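Local coordinates for lipoprotein NlpE (Escherichia coli, PDB 2Z4I) that takes part in copper homeostasis and in surface adhesion during biofilm formation, and activates the Cpx signalling pathway from the outer membrane, at residues N52-G57 / P62-S67; M132-A137 / R161-A166. The protein carries 1 engineered substitution. All coordinates share one frame; numbering follows the deposited sequence.

Contact 1: residues N52-G57 / P62-S67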
loop_
_atom_site.group_PDB
_atom_site.type_symbol
_atom_site.label_atom_id
_atom_site.label_comp_id
_atom_site.label_asym_id
_atom_site.label_seq_id
_atom_site.Cartn_x
_atom_site.Cartn_y
_atom_site.Cartn_z
ATOM N N ASN A 52 -22.764 19.617 -1.748
ATOM C CA ASN A 52 -22.539 19.446 -0.338
ATOM C C ASN A 52 -21.086 19.104 -0.109
ATOM O O ASN A 52 -20.526 18.257 -0.807
ATOM C CB ASN A 52 -23.407 18.313 0.193
ATOM C CG ASN A 52 -23.350 18.192 1.707
ATOM O OD1 ASN A 52 -23.376 17.092 2.245
ATOM N ND2 ASN A 52 -23.289 19.321 2.396
ATOM N N GLU A 53 -20.468 19.758 0.864
ATOM C CA GLU A 53 -19.085 19.463 1.175
ATOM C C GLU A 53 -18.964 19.160 2.652
ATOM O O GLU A 53 -19.364 19.972 3.474
ATOM C CB GLU A 53 -18.190 20.647 0.832
ATOM C CG GLU A 53 -18.227 21.052 -0.623
ATOM C CD GLU A 53 -17.292 22.202 -0.910
ATOM O OE1 GLU A 53 -17.516 22.908 -1.909
ATOM O OE2 GLU A 53 -16.328 22.399 -0.138
ATOM N N ARG A 54 -18.417 17.995 2.983
ATOM C CA ARG A 54 -18.234 17.597 4.369
ATOM C C ARG A 54 -16.754 17.342 4.639
ATOM O O ARG A 54 -16.087 16.667 3.872
ATOM C CB ARG A 54 -19.045 16.351 4.662
ATOM C CG ARG A 54 -18.997 15.974 6.106
ATOM C CD ARG A 54 -19.863 14.779 6.429
ATOM N NE ARG A 54 -19.401 14.200 7.683
ATOM C CZ ARG A 54 -19.503 14.797 8.868
ATOM N NH1 ARG A 54 -20.073 15.997 8.962
ATOM N NH2 ARG A 54 -18.995 14.212 9.951
ATOM N N TYR A 55 -16.244 17.879 5.740
ATOM C CA TYR A 55 -14.831 17.745 6.079
ATOM C C TYR A 55 -14.501 16.652 7.067
ATOM O O TYR A 55 -14.786 16.776 8.255
ATOM C CB TYR A 55 -14.314 19.078 6.617
ATOM C CG TYR A 55 -14.371 20.171 5.591
ATOM C CD1 TYR A 55 -13.286 20.428 4.754
ATOM C CD2 TYR A 55 -15.540 20.891 5.392
ATOM C CE1 TYR A 55 -13.368 21.374 3.739
ATOM C CE2 TYR A 55 -15.637 21.839 4.380
ATOM C CZ TYR A 55 -14.547 22.074 3.554
ATOM O OH TYR A 55 -14.665 22.993 2.537
ATOM N N LEU A 56 -13.882 15.588 6.572
ATOM C CA LEU A 56 -13.486 14.477 7.418
ATOM C C LEU A 56 -12.280 14.922 8.231
ATOM O O LEU A 56 -11.339 15.498 7.679
ATOM C CB LEU A 56 -13.113 13.277 6.557
ATOM C CG LEU A 56 -14.250 12.742 5.693
ATOM C CD1 LEU A 56 -13.737 11.708 4.702
ATOM C CD2 LEU A 56 -15.292 12.130 6.598
ATOM N N GLY A 57 -12.309 14.651 9.535
ATOM C CA GLY A 57 -11.215 15.047 10.405
ATOM C C GLY A 57 -11.185 16.558 10.567
ATOM O O GLY A 57 -10.123 17.180 10.552
ATOM N N PRO A 62 -18.126 24.711 11.144
ATOM C CA PRO A 62 -19.163 23.990 10.400
ATOM C C PRO A 62 -18.494 22.812 9.692
ATOM O O PRO A 62 -17.835 22.996 8.664
ATOM C CB PRO A 62 -19.670 25.046 9.429
ATOM C CG PRO A 62 -18.411 25.765 9.068
ATOM C CD PRO A 62 -17.704 25.920 10.411
ATOM N N SER A 63 -18.649 21.614 10.252
ATOM C CA SER A 63 -18.039 20.414 9.681
ATOM C C SER A 63 -18.403 20.194 8.213
ATOM O O SER A 63 -17.827 19.337 7.545
ATOM C CB SER A 63 -18.427 19.188 10.503
ATOM O OG SER A 63 -19.834 19.118 10.636
ATOM N N SER A 64 -19.361 20.965 7.713
ATOM C CA SER A 64 -19.756 20.860 6.320
ATOM C C SER A 64 -20.621 22.044 5.908
ATOM O O SER A 64 -21.176 22.739 6.751
ATOM C CB SER A 64 -20.489 19.539 6.075
ATOM O OG SER A 64 -21.610 19.404 6.909
ATOM N N PHE A 65 -20.715 22.292 4.608
ATOM C CA PHE A 65 -21.527 23.395 4.117
ATOM C C PHE A 65 -21.992 23.112 2.695
ATOM O O PHE A 65 -21.255 22.556 1.892
ATOM C CB PHE A 65 -20.728 24.704 4.188
ATOM C CG PHE A 65 -19.629 24.819 3.157
ATOM C CD1 PHE A 65 -19.899 25.324 1.878
ATOM C CD2 PHE A 65 -18.321 24.434 3.465
ATOM C CE1 PHE A 65 -18.882 25.443 0.924
ATOM C CE2 PHE A 65 -17.292 24.547 2.519
ATOM C CZ PHE A 65 -17.573 25.052 1.247
ATOM N N ALA A 66 -23.222 23.486 2.380
ATOM C CA ALA A 66 -23.748 23.234 1.047
ATOM C C ALA A 66 -23.911 24.501 0.220
ATOM O O ALA A 66 -23.934 25.616 0.744
ATOM C CB ALA A 66 -25.074 22.505 1.143
ATOM N N SER A 67 -24.024 24.323 -1.085
ATOM C CA SER A 67 -24.177 25.460 -1.969
ATOM C C SER A 67 -25.103 25.074 -3.104
ATOM O O SER A 67 -25.261 23.890 -3.419
ATOM C CB SER A 67 -22.811 25.910 -2.510
ATOM O OG SER A 67 -22.082 24.832 -3.068
#
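E53 and F65 face each other as a hydrogen-bonded antiparallel pair in the hairpin of strands 48-56 and 64-72, part of the N-terminal beta-barrel domain. E53 N donates a hydrogen bond to F65 O at 3.1 Å, and F65 N donates one to E53 O, whose position is less certain. Beyond this pair Y55 N reaches S63 O at 2.8 Å, nearly straight at 176°, carrying the pairing into the turn. Strand 34-43 runs along the other side of 48-56, its S40 and E38 bonded through the backbone to N52 and R54.

On the face of E53 and F65 the packing centres on the F65 ring. F65 takes chi1 72°, with CG between its backbone N and carbonyl carbon, and this brings the ring back over the E53 chain, with E53 CB over one face. The E53 carboxylate lies alongside the ring end, its CD 3.6 Å from F65 CZ. Y55 comes in from the turn side with its ring edge, CE2 to F65 CE2 3.7 Å, and F65 CD2 lies in the Y55 ring plane.

On the other face, N52 meets A66 (ND2 to CB 3.9 Å), and R54 CB lies 3.8 Å from S64 CB. The extended R54 chain carries NH1 to within 3.5 Å of S63 OG.

Across this surface contact, directional hold comes from the main chain; the side chains add mostly van der Waals packing.

Contact 2: residues M132-A137 / R161-A166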
loop_
_atom_site.group_PDB
_atom_site.type_symbol
_atom_site.label_atom_id
_atom_site.label_comp_id
_atom_site.label_asym_id
_atom_site.label_seq_id
_atom_site.Cartn_x
_atom_site.Cartn_y
_atom_site.Cartn_z
HETATM N N MSE A 132 23.512 -20.179 3.628
HETATM C CA MSE A 132 24.239 -21.347 4.089
HETATM C C MSE A 132 23.668 -21.714 5.453
HETATM O O MSE A 132 23.900 -21.016 6.436
HETATM C CB MSE A 132 25.737 -21.043 4.206
HETATM C CG MSE A 132 26.455 -20.711 2.884
HETATM SE SE MSE A 132 26.243 -22.001 1.427
HETATM C CE MSE A 132 26.861 -23.604 2.292
ATOM N N TYR A 133 22.901 -22.798 5.503
ATOM C CA TYR A 133 22.281 -23.253 6.746
ATOM C C TYR A 133 23.239 -24.132 7.524
ATOM O O TYR A 133 23.964 -24.939 6.944
ATOM C CB TYR A 133 21.016 -24.056 6.446
ATOM C CG TYR A 133 20.265 -24.545 7.673
ATOM C CD1 TYR A 133 19.358 -23.718 8.335
ATOM C CD2 TYR A 133 20.447 -25.843 8.158
ATOM C CE1 TYR A 133 18.650 -24.170 9.444
ATOM C CE2 TYR A 133 19.741 -26.305 9.272
ATOM C CZ TYR A 133 18.844 -25.461 9.909
ATOM O OH TYR A 133 18.136 -25.904 11.008
ATOM N N PHE A 134 23.225 -23.981 8.843
ATOM C CA PHE A 134 24.094 -24.758 9.711
ATOM C C PHE A 134 23.423 -25.018 11.048
ATOM O O PHE A 134 23.019 -24.093 11.742
ATOM C CB PHE A 134 25.411 -24.021 9.934
ATOM C CG PHE A 134 26.332 -24.713 10.884
ATOM C CD1 PHE A 134 26.472 -24.259 12.193
ATOM C CD2 PHE A 134 27.047 -25.838 10.482
ATOM C CE1 PHE A 134 27.317 -24.919 13.094
ATOM C CE2 PHE A 134 27.894 -26.507 11.373
ATOM C CZ PHE A 134 28.029 -26.047 12.683
ATOM N N TYR A 135 23.308 -26.287 11.407
ATOM C CA TYR A 135 22.680 -26.646 12.662
ATOM C C TYR A 135 23.627 -27.456 13.534
ATOM O O TYR A 135 24.392 -28.287 13.036
ATOM C CB TYR A 135 21.420 -27.457 12.395
ATOM C CG TYR A 135 20.740 -27.931 13.652
ATOM C CD1 TYR A 135 20.118 -27.028 14.507
ATOM C CD2 TYR A 135 20.730 -29.282 13.994
ATOM C CE1 TYR A 135 19.505 -27.453 15.662
ATOM C CE2 TYR A 135 20.122 -29.720 15.150
ATOM C CZ TYR A 135 19.508 -28.801 15.981
ATOM O OH TYR A 135 18.886 -29.226 17.133
HETATM N N MSE A 136 23.570 -27.216 14.838
HETATM C CA MSE A 136 24.423 -27.934 15.771
HETATM C C MSE A 136 24.106 -27.591 17.212
HETATM O O MSE A 136 24.168 -26.424 17.604
HETATM C CB MSE A 136 25.886 -27.620 15.508
HETATM C CG MSE A 136 26.805 -28.231 16.541
HETATM SE SE MSE A 136 28.648 -27.769 16.256
HETATM C CE MSE A 136 28.625 -25.939 16.917
ATOM N N ALA A 137 23.789 -28.614 18.002
ATOM C CA ALA A 137 23.458 -28.418 19.404
ATOM C C ALA A 137 22.241 -27.506 19.497
ATOM O O ALA A 137 22.318 -26.395 20.025
ATOM C CB ALA A 137 24.639 -27.794 20.138
ATOM N N ARG A 161 16.557 -32.251 10.304
ATOM C CA ARG A 161 16.781 -33.626 9.881
ATOM C C ARG A 161 17.381 -33.559 8.473
ATOM O O ARG A 161 18.499 -34.019 8.229
ATOM C CB ARG A 161 15.463 -34.407 9.832
ATOM C CG ARG A 161 14.671 -34.479 11.141
ATOM C CD ARG A 161 13.720 -35.682 11.114
ATOM N NE ARG A 161 12.423 -35.456 11.764
ATOM C CZ ARG A 161 12.226 -35.341 13.078
ATOM N NH1 ARG A 161 13.247 -35.421 13.927
ATOM N NH2 ARG A 161 10.990 -35.168 13.544
ATOM N N SER A 162 16.620 -32.957 7.564
ATOM C CA SER A 162 17.014 -32.792 6.171
ATOM C C SER A 162 18.427 -32.249 6.037
ATOM O O SER A 162 19.219 -32.757 5.252
ATOM C CB SER A 162 16.031 -31.860 5.470
ATOM O OG SER A 162 14.701 -32.335 5.622
ATOM N N TYR A 163 18.745 -31.213 6.800
ATOM C CA TYR A 163 20.085 -30.639 6.742
ATOM C C TYR A 163 21.116 -31.734 6.976
ATOM O O TYR A 163 22.008 -31.952 6.159
ATOM C CB TYR A 163 20.254 -29.544 7.803
ATOM C CG TYR A 163 21.697 -29.220 8.151
ATOM C CD1 TYR A 163 22.608 -28.853 7.162
ATOM C CD2 TYR A 163 22.148 -29.273 9.471
ATOM C CE1 TYR A 163 23.934 -28.547 7.473
ATOM C CE2 TYR A 163 23.474 -28.969 9.800
ATOM C CZ TYR A 163 24.368 -28.607 8.792
ATOM O OH TYR A 163 25.694 -28.321 9.086
ATOM N N LEU A 164 20.979 -32.422 8.104
ATOM C CA LEU A 164 21.901 -33.483 8.480
ATOM C C LEU A 164 22.015 -34.520 7.375
ATOM O O LEU A 164 23.120 -34.906 6.984
ATOM C CB LEU A 164 21.415 -34.142 9.768
ATOM C CG LEU A 164 21.402 -33.229 10.992
ATOM C CD1 LEU A 164 20.615 -33.874 12.106
ATOM C CD2 LEU A 164 22.828 -32.941 11.426
ATOM N N ALA A 165 20.861 -34.949 6.869
ATOM C CA ALA A 165 20.784 -35.950 5.807
ATOM C C ALA A 165 21.414 -35.480 4.501
ATOM O O ALA A 165 21.611 -36.275 3.582
ATOM C CB ALA A 165 19.330 -36.334 5.561
ATOM N N ALA A 166 21.731 -34.192 4.419
ATOM C CA ALA A 166 22.317 -33.642 3.211
ATOM C C ALA A 166 23.779 -33.286 3.390
ATOM O O ALA A 166 24.512 -33.175 2.417
ATOM C CB ALA A 166 21.541 -32.422 2.784
#
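Y133 turns the edge of its ring into a face of Y163, a T-shaped stack with centroids 5.2 Å apart and planes at 78°. The touching edge is CD2 and CE2: Y133 CD2 lies 3.6 Å from Y163 CG, and Y133 CE2 is equally near Y163 CB. Farther along the strand, Y135 offers its CB to Y163 CD2 at 3.5 Å. F134, whose CB leaves the other side of the strand, meets the far end of the same tyrosine, F134 CD2 to Y163 CZ, 4.2 Å. Y163 thus lies across the strand backbone; its chi1 of 160° puts CG anti to the backbone N, which lays the ring against the strand.

Helix and strand run at 101° to each other, their axes 8.9 Å apart. This is the OB fold, in which helix 157-167 comes between strands 150-152 and 174-185 in the sequence, and packs against the barrel. Segment 132-137 falls mostly in a region that could contain a copper-binding motif, though no metal is part of this packing.

Farther out, Y163 OH is hydrogen-bonded to K172 O, pinning the ring at its polar end, while V174 and F205 touch its side chain. With an alanine in place of Y163, the Y133 edge would probably lose its aromatic face, a gap would open between helix and strand, and K172 O would be left without its hydroxyl partner. Y133 is itself packed by L159 and L176.

Overall arrangement
From the N terminus, the chain first builds the antiparallel sheet of the N-terminal domain, and contact 1 closes early there: four residues separate its segments, and it ties strand 48-56 to its sequence neighbour 64-72. Three more strands complete that sheet before the flexible linker leads to the C-terminal domain. Contact 2 then closes a longer loop of 23 residues, which takes in strands 140-144 and 150-152 and the start of helix 157-167, and brings the helix back onto strand 127-135. The two loops are in series, neither nesting nor crossing. The centres of the two contacts lie about 64 Å apart, on opposite sides of the chain's centre, contact 1 in the N-terminal barrel and contact 2 in the C-terminal OB barrel.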